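Local coordinates for protein putative nitroreductase (Thermotoga maritima, PDB 1VKW) that probably acts as an oxidoreductase of the FMN-dependent nitroreductase superfamily, although its own substrate and reaction remain unestablished, at residues 125-130 with 158-163; 153-158 with 184-189; 94-99 with 115-120. All coordinates share one frame; numbering follows the deposited sequence.

Contacts 1 and 2 meet along the run of residues 153-163, share Ala158 and lie about 10 Å apart, centre to centre. They touch directly, with Arg127 NE 2.9 Å from Ile153 O and Gln162 N 2.9 Å from Ser157 OG, both probable hydrogen bonds. A sulfate ion, probably from the crystallisation liquor, connects them further: Arg127 of contact 1 binds it, and the side chain of Pro156 in contact 2 comes within about 4 Å. Contact 3, a beta pairing, stands apart, its centre about 21 Å from that of contact 1 and about 18 Å from that of contact 2.

Contact 1. Residues 125-130 with 158-163; sequences RKRRPI and ALNRQP. With SO4 (sulfate ion), chain C.
Arg128 and Gln162 bind each other's loops through a mixture of backbone and side-chain groups. A nearly straight hydrogen bond runs from Arg128 N to Gln162 OE1 (2.9 Å, 168° at the hydrogen), lying in the plane of the amide C=O and using a lone pair. The other end of that amide is held within its own loop, where Gln162 NE2 donates to Asn160 O, so the rotation of the group is fixed from both sides. Asn160 ND2 crosses to Lys126 O at 3.1 Å, and Arg127 NH1 donates to the same oxygen at 2.9 Å; the two donors arrive from opposite faces of the carbonyl plane.

The guanidinium groups behave differently. Arg128 grips Arg161 O end-on, NH1 and NH2 both at 3.1 Å, with the oxygen close to the guanidinium plane, while the Gln162 amide lies over one face, the two planes only 19° apart. Arg127, bent at chi2 (-65°), brings CD to 3.4 Å from Gln162 OE1 and has Asn160 OD1 over one guanidinium face, without a hydrogen bond. At its edge, NH2 donates to sulfate O2 at 2.9 Å and NH1 makes a longer bond to the same oxygen. Replacing Arg127 with an alanine would probably leave the sulfate without one of its charged partners and Lys126 O with one donor fewer.

Ser24 and Arg22 also bind the sulfate, making an anion site of arginines and a serine. The contact lies at the surface and joins the loop between strand 112-116 and helix 130-133 to the one between helix 143-153 and strand 165-168; Phe133 of helix 130-133 packs against Arg128 and Gln162.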
loop_
_atom_site.group_PDB
_atom_site.type_symbol
_atom_site.label_atom_id
_atom_site.label_comp_id
_atom_site.label_asym_id
_atom_site.label_seq_id
_atom_site.Cartn_x
_atom_site.Cartn_y
_atom_site.Cartn_z
ATOM N N ARG A 125 16.550 2.275 -2.238
ATOM C CA ARG A 125 15.621 1.173 -2.044
ATOM C C ARG A 125 16.419 -0.094 -1.898
ATOM O O ARG A 125 17.087 -0.524 -2.836
ATOM C CB ARG A 125 14.679 1.044 -3.228
ATOM C CG ARG A 125 13.261 0.638 -2.852
ATOM C CD ARG A 125 12.272 1.303 -3.762
ATOM N NE ARG A 125 10.927 1.409 -3.236
ATOM C CZ ARG A 125 9.939 1.997 -3.894
ATOM N NH1 ARG A 125 10.159 2.544 -5.077
ATOM N NH2 ARG A 125 8.725 2.041 -3.378
ATOM N N LYS A 126 16.364 -0.675 -0.714
ATOM C CA LYS A 126 17.038 -1.932 -0.468
ATOM C C LYS A 126 15.989 -3.007 -0.380
ATOM O O LYS A 126 15.076 -2.934 0.437
ATOM C CB LYS A 126 17.862 -1.860 0.810
ATOM C CG LYS A 126 19.068 -0.933 0.689
ATOM C CD LYS A 126 19.957 -1.010 1.931
ATOM C CE LYS A 126 21.400 -0.672 1.629
ATOM N NZ LYS A 126 22.298 -1.279 2.660
ATOM N N ARG A 127 16.124 -4.007 -1.241
ATOM C CA ARG A 127 15.268 -5.170 -1.187
ATOM C C ARG A 127 16.113 -6.376 -1.483
ATOM O O ARG A 127 17.093 -6.309 -2.254
ATOM C CB ARG A 127 14.121 -5.085 -2.202
ATOM C CG ARG A 127 13.063 -4.038 -1.912
ATOM C CD ARG A 127 12.250 -4.271 -0.662
ATOM N NE ARG A 127 11.173 -3.281 -0.530
ATOM C CZ ARG A 127 11.332 -2.031 -0.096
ATOM N NH1 ARG A 127 12.517 -1.576 0.291
ATOM N NH2 ARG A 127 10.282 -1.222 -0.039
ATOM N N ARG A 128 15.723 -7.484 -0.870
ATOM C CA ARG A 128 16.347 -8.764 -1.150
ATOM C C ARG A 128 15.970 -9.172 -2.575
ATOM O O ARG A 128 14.976 -8.664 -3.130
ATOM C CB ARG A 128 15.902 -9.798 -0.117
ATOM C CG ARG A 128 16.322 -9.405 1.298
ATOM C CD ARG A 128 16.263 -10.537 2.314
ATOM N NE ARG A 128 14.902 -10.991 2.525
ATOM C CZ ARG A 128 14.086 -10.537 3.472
ATOM N NH1 ARG A 128 14.470 -9.586 4.320
ATOM N NH2 ARG A 128 12.864 -11.042 3.561
ATOM N N PRO A 129 16.746 -10.078 -3.168
ATOM C CA PRO A 129 16.499 -10.519 -4.547
ATOM C C PRO A 129 15.117 -11.142 -4.747
ATOM O O PRO A 129 14.613 -11.845 -3.876
ATOM C CB PRO A 129 17.599 -11.553 -4.787
ATOM C CG PRO A 129 18.632 -11.240 -3.800
ATOM C CD PRO A 129 17.928 -10.732 -2.592
ATOM N N ILE A 130 14.505 -10.879 -5.899
ATOM C CA ILE A 130 13.141 -11.347 -6.144
ATOM C C ILE A 130 13.024 -12.849 -5.947
ATOM O O ILE A 130 12.012 -13.325 -5.422
ATOM C CB ILE A 130 12.623 -10.912 -7.547
ATOM C CG1 ILE A 130 11.206 -11.435 -7.782
ATOM C CG2 ILE A 130 13.524 -11.397 -8.645
ATOM C CD1 ILE A 130 10.420 -10.561 -8.748
ATOM N N ALA A 158 7.285 -3.228 8.028
ATOM C CA ALA A 158 7.864 -2.910 9.321
ATOM C C ALA A 158 9.336 -3.308 9.377
ATOM O O ALA A 158 9.676 -4.472 9.133
ATOM C CB ALA A 158 7.092 -3.616 10.423
ATOM N N LEU A 159 10.191 -2.335 9.686
ATOM C CA LEU A 159 11.653 -2.518 9.770
ATOM C C LEU A 159 12.315 -3.084 8.500
ATOM O O LEU A 159 13.410 -3.642 8.572
ATOM C CB LEU A 159 12.014 -3.405 10.976
ATOM C CG LEU A 159 11.640 -2.892 12.364
ATOM C CD1 LEU A 159 12.259 -3.787 13.438
ATOM C CD2 LEU A 159 12.087 -1.451 12.550
ATOM N N ASN A 160 11.671 -2.893 7.346
ATOM C CA ASN A 160 12.103 -3.481 6.071
ATOM C C ASN A 160 12.387 -4.988 6.115
ATOM O O ASN A 160 13.246 -5.510 5.394
ATOM C CB ASN A 160 13.308 -2.736 5.483
ATOM C CG ASN A 160 13.448 -2.952 3.977
ATOM O OD1 ASN A 160 12.454 -3.128 3.269
ATOM N ND2 ASN A 160 14.686 -2.952 3.484
ATOM N N ARG A 161 11.625 -5.711 6.918
ATOM C CA ARG A 161 11.908 -7.131 7.039
ATOM C C ARG A 161 11.369 -7.937 5.874
ATOM O O ARG A 161 11.785 -9.074 5.706
ATOM C CB ARG A 161 11.436 -7.690 8.360
ATOM C CG ARG A 161 9.962 -7.698 8.571
ATOM C CD ARG A 161 9.624 -7.882 10.038
ATOM N NE ARG A 161 8.297 -7.381 10.364
ATOM C CZ ARG A 161 7.833 -7.242 11.597
ATOM N NH1 ARG A 161 8.570 -7.589 12.639
ATOM N NH2 ARG A 161 6.615 -6.770 11.780
ATOM N N GLN A 162 10.452 -7.355 5.091
ATOM C CA GLN A 162 10.010 -7.921 3.803
ATOM C C GLN A 162 9.521 -9.349 3.999
ATOM O O GLN A 162 10.042 -10.276 3.378
ATOM C CB GLN A 162 11.155 -7.894 2.783
ATOM C CG GLN A 162 11.721 -6.523 2.487
ATOM C CD GLN A 162 13.155 -6.567 1.959
ATOM O OE1 GLN A 162 13.408 -7.051 0.847
ATOM N NE2 GLN A 162 14.082 -6.027 2.734
ATOM N N PRO A 163 8.530 -9.525 4.876
ATOM C CA PRO A 163 8.181 -10.847 5.402
ATOM C C PRO A 163 7.240 -11.672 4.496
ATOM O O PRO A 163 6.254 -12.220 4.982
ATOM C CB PRO A 163 7.489 -10.496 6.730
ATOM C CG PRO A 163 6.801 -9.181 6.451
ATOM C CD PRO A 163 7.663 -8.463 5.442
HETATM S S SO4 C . 11.088 2.042 1.849
HETATM O O1 SO4 C . 11.966 1.469 2.857
HETATM O O2 SO4 C . 11.326 1.381 0.584
HETATM O O3 SO4 C . 9.716 1.880 2.294
HETATM O O4 SO4 C . 11.387 3.465 1.681
#

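Contact 2. Residues 153-158 with 184-189; sequences ILAPSA and GIALSH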
loop_
_atom_site.group_PDB
_atom_site.type_symbol
_atom_site.label_atom_id
_atom_site.label_comp_id
_atom_site.label_asym_id
_atom_site.label_seq_id
_atom_site.Cartn_x
_atom_site.Cartn_y
_atom_site.Cartn_z
ATOM N N ILE A 153 7.089 -6.631 -4.259
ATOM C CA ILE A 153 8.350 -6.558 -3.480
ATOM C C ILE A 153 8.732 -5.130 -3.100
ATOM O O ILE A 153 9.425 -4.921 -2.113
ATOM C CB ILE A 153 9.553 -7.206 -4.273
ATOM C CG1 ILE A 153 9.329 -8.701 -4.521
ATOM C CG2 ILE A 153 10.899 -6.977 -3.554
ATOM C CD1 ILE A 153 8.617 -9.399 -3.429
ATOM N N LEU A 154 8.292 -4.152 -3.884
ATOM C CA LEU A 154 8.551 -2.753 -3.546
ATOM C C LEU A 154 7.665 -2.241 -2.405
ATOM O O LEU A 154 7.809 -1.099 -1.988
ATOM C CB LEU A 154 8.418 -1.857 -4.786
ATOM C CG LEU A 154 9.410 -2.207 -5.911
ATOM C CD1 LEU A 154 9.111 -1.452 -7.179
ATOM C CD2 LEU A 154 10.866 -1.985 -5.481
ATOM N N ALA A 155 6.758 -3.074 -1.898
ATOM C CA ALA A 155 5.910 -2.689 -0.772
ATOM C C ALA A 155 6.770 -2.374 0.437
ATOM O O ALA A 155 7.859 -2.936 0.579
ATOM C CB ALA A 155 4.926 -3.819 -0.424
ATOM N N PRO A 156 6.296 -1.484 1.307
ATOM C CA PRO A 156 6.978 -1.241 2.558
ATOM C C PRO A 156 6.639 -2.362 3.527
ATOM O O PRO A 156 5.657 -3.091 3.333
ATOM C CB PRO A 156 6.389 0.089 3.030
ATOM C CG PRO A 156 4.989 0.072 2.497
ATOM C CD PRO A 156 5.088 -0.649 1.175
ATOM N N SER A 157 7.478 -2.509 4.542
ATOM C CA SER A 157 7.231 -3.462 5.616
ATOM C C SER A 157 7.887 -2.926 6.876
ATOM O O SER A 157 8.909 -2.239 6.795
ATOM C CB SER A 157 7.780 -4.844 5.251
ATOM O OG SER A 157 9.171 -4.812 4.947
ATOM N N ALA A 158 7.285 -3.228 8.028
ATOM C CA ALA A 158 7.864 -2.910 9.321
ATOM C C ALA A 158 9.336 -3.308 9.377
ATOM O O ALA A 158 9.676 -4.472 9.133
ATOM C CB ALA A 158 7.092 -3.616 10.423
ATOM N N GLY A 184 -1.033 -7.615 4.286
ATOM C CA GLY A 184 -2.059 -6.776 3.690
ATOM C C GLY A 184 -1.475 -5.720 2.773
ATOM O O GLY A 184 -2.020 -5.464 1.708
ATOM N N ILE A 185 -0.379 -5.097 3.208
ATOM C CA ILE A 185 0.319 -4.080 2.410
ATOM C C ILE A 185 0.757 -4.660 1.055
ATOM O O ILE A 185 0.445 -4.102 0.003
ATOM C CB ILE A 185 1.526 -3.497 3.213
ATOM C CG1 ILE A 185 1.029 -2.639 4.392
ATOM C CG2 ILE A 185 2.421 -2.632 2.331
ATOM C CD1 ILE A 185 2.122 -2.230 5.358
ATOM N N ALA A 186 1.466 -5.788 1.089
ATOM C CA ALA A 186 1.929 -6.439 -0.129
ATOM C C ALA A 186 0.752 -6.884 -1.002
ATOM O O ALA A 186 0.794 -6.763 -2.229
ATOM C CB ALA A 186 2.810 -7.631 0.210
ATOM N N LEU A 187 -0.295 -7.393 -0.363
ATOM C CA LEU A 187 -1.481 -7.863 -1.082
ATOM C C LEU A 187 -2.155 -6.729 -1.844
ATOM O O LEU A 187 -2.667 -6.946 -2.949
ATOM C CB LEU A 187 -2.470 -8.515 -0.114
ATOM C CG LEU A 187 -3.695 -9.234 -0.673
ATOM C CD1 LEU A 187 -3.295 -10.503 -1.385
ATOM C CD2 LEU A 187 -4.666 -9.525 0.470
ATOM N N SER A 188 -2.134 -5.525 -1.269
ATOM C CA SER A 188 -2.657 -4.333 -1.944
ATOM C C SER A 188 -1.913 -4.041 -3.239
ATOM O O SER A 188 -2.538 -3.712 -4.252
ATOM C CB SER A 188 -2.638 -3.100 -1.025
ATOM O OG SER A 188 -1.338 -2.541 -0.898
ATOM N N HIS A 189 -0.587 -4.171 -3.224
ATOM C CA HIS A 189 0.211 -3.979 -4.443
ATOM C C HIS A 189 -0.113 -5.004 -5.513
ATOM O O HIS A 189 -0.216 -4.665 -6.689
ATOM C CB HIS A 189 1.719 -4.017 -4.139
ATOM C CG HIS A 189 2.219 -2.820 -3.390
ATOM N ND1 HIS A 189 3.446 -2.241 -3.646
ATOM C CD2 HIS A 189 1.658 -2.090 -2.398
ATOM C CE1 HIS A 189 3.618 -1.209 -2.834
ATOM N NE2 HIS A 189 2.553 -1.100 -2.062
#
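The imidazole of His189 carries the methyl of Ala155 over the centre of one face: CB sits 3.8 Å from the ring centroid and 11° off its normal, a CH-pi contact. Ala155 CA approaches the same ring at CE1, 3.4 Å away. Ser188 OG lies in plane at the ring's edge, and Pro156 CD comes obliquely to NE2. Both ring nitrogens have partners beyond the two segments, ND1 at Met151 O and NE2 at Glu85 OE2, an arrangement that holds the imidazole against rotation.

The rest of the interface is mostly aliphatic. Ile185 directs CG2 at the loop, that branch being anti to the backbone N while CG1 is anti to the carbonyl carbon. The methyl meets Pro156 CD at 3.5 Å and Ala155 CB at 3.9 Å, thereby bridging two successive loop residues. It also lies 3.4 Å from Pro156 O, a carbonyl oxygen that is buried here and has no hydrogen-bonding partner in the model. Small side chains permit the close approach: Ala155 CB is 4.0 Å from Ala186 CA on the helix backbone.

No hydrogen bond crosses between the segments. Glu85 and Trp100 also pack on Pro156 and Ile185, from helix 74-93 and strand 97-101. An irregular loop is thus laid across the buried 184-189 turns of helix 180-198, in the core of a fold assigned to the FMN-dependent nitroreductase clan, and the sulfate beside Pro156 may mark a pocket.

Contact 3. Residues 94-99 with 115-120; sequences QGFGTC and FGYPRT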
loop_
_atom_site.group_PDB
_atom_site.type_symbol
_atom_site.label_atom_id
_atom_site.label_comp_id
_atom_site.label_asym_id
_atom_site.label_seq_id
_atom_site.Cartn_x
_atom_site.Cartn_y
_atom_site.Cartn_z
ATOM N N GLN A 94 -0.717 11.815 -5.281
ATOM C CA GLN A 94 -0.990 13.241 -5.058
ATOM C C GLN A 94 0.297 14.026 -4.750
ATOM O O GLN A 94 0.262 15.251 -4.638
ATOM C CB GLN A 94 -2.018 13.433 -3.933
ATOM C CG GLN A 94 -3.392 12.812 -4.216
ATOM C CD GLN A 94 -4.138 13.491 -5.357
ATOM O OE1 GLN A 94 -4.650 14.601 -5.199
ATOM N NE2 GLN A 94 -4.222 12.815 -6.496
ATOM N N GLY A 95 1.420 13.318 -4.610
ATOM C CA GLY A 95 2.729 13.954 -4.433
ATOM C C GLY A 95 3.245 13.990 -3.003
ATOM O O GLY A 95 4.245 14.659 -2.721
ATOM N N PHE A 96 2.572 13.281 -2.099
ATOM C CA PHE A 96 2.926 13.302 -0.678
ATOM C C PHE A 96 3.890 12.189 -0.301
ATOM O O PHE A 96 3.748 11.048 -0.752
ATOM C CB PHE A 96 1.674 13.164 0.189
ATOM C CG PHE A 96 0.752 14.331 0.096
ATOM C CD1 PHE A 96 1.070 15.526 0.722
ATOM C CD2 PHE A 96 -0.427 14.245 -0.627
ATOM C CE1 PHE A 96 0.223 16.617 0.636
ATOM C CE2 PHE A 96 -1.281 15.333 -0.720
ATOM C CZ PHE A 96 -0.956 16.522 -0.085
ATOM N N GLY A 97 4.857 12.521 0.546
ATOM C CA GLY A 97 5.696 11.517 1.187
ATOM C C GLY A 97 4.881 10.836 2.271
ATOM O O GLY A 97 3.974 11.442 2.834
ATOM N N THR A 98 5.179 9.572 2.540
ATOM C CA THR A 98 4.499 8.826 3.598
ATOM C C THR A 98 5.506 8.022 4.392
ATOM O O THR A 98 6.624 7.784 3.934
ATOM C CB THR A 98 3.414 7.869 3.015
ATOM O OG1 THR A 98 3.993 6.983 2.046
ATOM C CG2 THR A 98 2.356 8.625 2.235
ATOM N N CYS A 99 5.097 7.606 5.585
ATOM C CA CYS A 99 5.860 6.657 6.383
ATOM C C CYS A 99 4.931 5.949 7.373
ATOM O O CYS A 99 4.154 6.589 8.095
ATOM C CB CYS A 99 7.011 7.353 7.112
ATOM S SG CYS A 99 7.982 6.304 8.233
ATOM N N PHE A 115 2.204 11.708 6.683
ATOM C CA PHE A 115 2.395 12.141 5.304
ATOM C C PHE A 115 2.595 13.649 5.175
ATOM O O PHE A 115 2.295 14.405 6.094
ATOM C CB PHE A 115 1.224 11.683 4.429
ATOM C CG PHE A 115 -0.095 12.325 4.779
ATOM C CD1 PHE A 115 -0.790 11.940 5.921
ATOM C CD2 PHE A 115 -0.649 13.302 3.955
ATOM C CE1 PHE A 115 -2.009 12.519 6.240
ATOM C CE2 PHE A 115 -1.870 13.879 4.265
ATOM C CZ PHE A 115 -2.551 13.491 5.414
ATOM N N GLY A 116 3.110 14.060 4.020
ATOM C CA GLY A 116 3.407 15.462 3.736
ATOM C C GLY A 116 4.366 15.565 2.570
ATOM O O GLY A 116 4.683 14.566 1.936
ATOM N N TYR A 117 4.830 16.778 2.288
ATOM C CA TYR A 117 5.727 17.010 1.163
ATOM C C TYR A 117 7.172 16.699 1.537
ATOM O O TYR A 117 7.676 17.219 2.534
ATOM C CB TYR A 117 5.596 18.455 0.675
ATOM C CG TYR A 117 4.241 18.728 0.075
ATOM C CD1 TYR A 117 3.832 18.056 -1.077
ATOM C CD2 TYR A 117 3.357 19.627 0.666
ATOM C CE1 TYR A 117 2.589 18.284 -1.637
ATOM C CE2 TYR A 117 2.105 19.867 0.110
ATOM C CZ TYR A 117 1.728 19.188 -1.041
ATOM O OH TYR A 117 0.495 19.404 -1.607
ATOM N N PRO A 118 7.841 15.856 0.749
ATOM C CA PRO A 118 9.245 15.534 0.996
ATOM C C PRO A 118 10.164 16.755 0.946
ATOM O O PRO A 118 10.035 17.594 0.049
ATOM C CB PRO A 118 9.594 14.578 -0.149
ATOM C CG PRO A 118 8.304 14.023 -0.588
ATOM C CD PRO A 118 7.323 15.134 -0.425
ATOM N N ARG A 119 11.073 16.844 1.915
ATOM C CA ARG A 119 12.147 17.836 1.893
ATOM C C ARG A 119 13.129 17.471 0.782
ATOM O O ARG A 119 13.697 18.352 0.135
ATOM C CB ARG A 119 12.861 17.866 3.250
ATOM C CG ARG A 119 13.851 19.009 3.453
ATOM C CD ARG A 119 14.000 19.402 4.920
ATOM N NE ARG A 119 15.083 20.351 5.177
ATOM C CZ ARG A 119 16.365 20.029 5.364
ATOM N NH1 ARG A 119 16.774 18.765 5.303
ATOM N NH2 ARG A 119 17.253 20.987 5.604
ATOM N N THR A 120 13.292 16.163 0.559
ATOM C CA THR A 120 14.255 15.625 -0.403
ATOM C C THR A 120 13.555 14.841 -1.510
ATOM O O THR A 120 12.499 14.254 -1.292
ATOM C CB THR A 120 15.243 14.679 0.318
ATOM O OG1 THR A 120 15.709 15.277 1.535
ATOM C CG2 THR A 120 16.506 14.472 -0.504
#
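Phe96 and Tyr117 meet as an offset stack, and the phenylalanine can be followed outward atom by atom. Its CB lies 3.8 Å from Gly116 O. With chi1 at -67°, CG turns away from the carbonyl carbon and meets CD2 of Phe115, which presents its edge to this ring face in a T-shaped pair, the planes 89° apart. CD1 runs past the backbone of Gly116, whose C lies at the ring edge. CE1 then reaches Tyr117 CZ at 3.4 Å and CZ meets Tyr117 OH at 3.6 Å; the planes of the Phe96 and Tyr117 rings are inclined by 30°.

Beyond Phe96 the strands pair antiparallel. Gly97 and Gly116 are a hydrogen-bonded pair, with Gly116 N donating to Gly97 O at 3.0 Å, and Phe115 CA makes a CA-H...O contact to that oxygen. Thr98 and Phe115 follow as a non-hydrogen-bonded pair, Thr98 CG2 against Phe115 CB at 3.9 Å. Gly95, ending helix 74-93 in a Schellman motif, leads the chain into the pairing.

Thr98 and Phe115 of the hairpin 97-101/112-116, with Phe96 just before it, pack against Leu91 of helix 74-93, with Val37 of helix 35-43 touching Phe96 and strand 64-67 flanking Phe115.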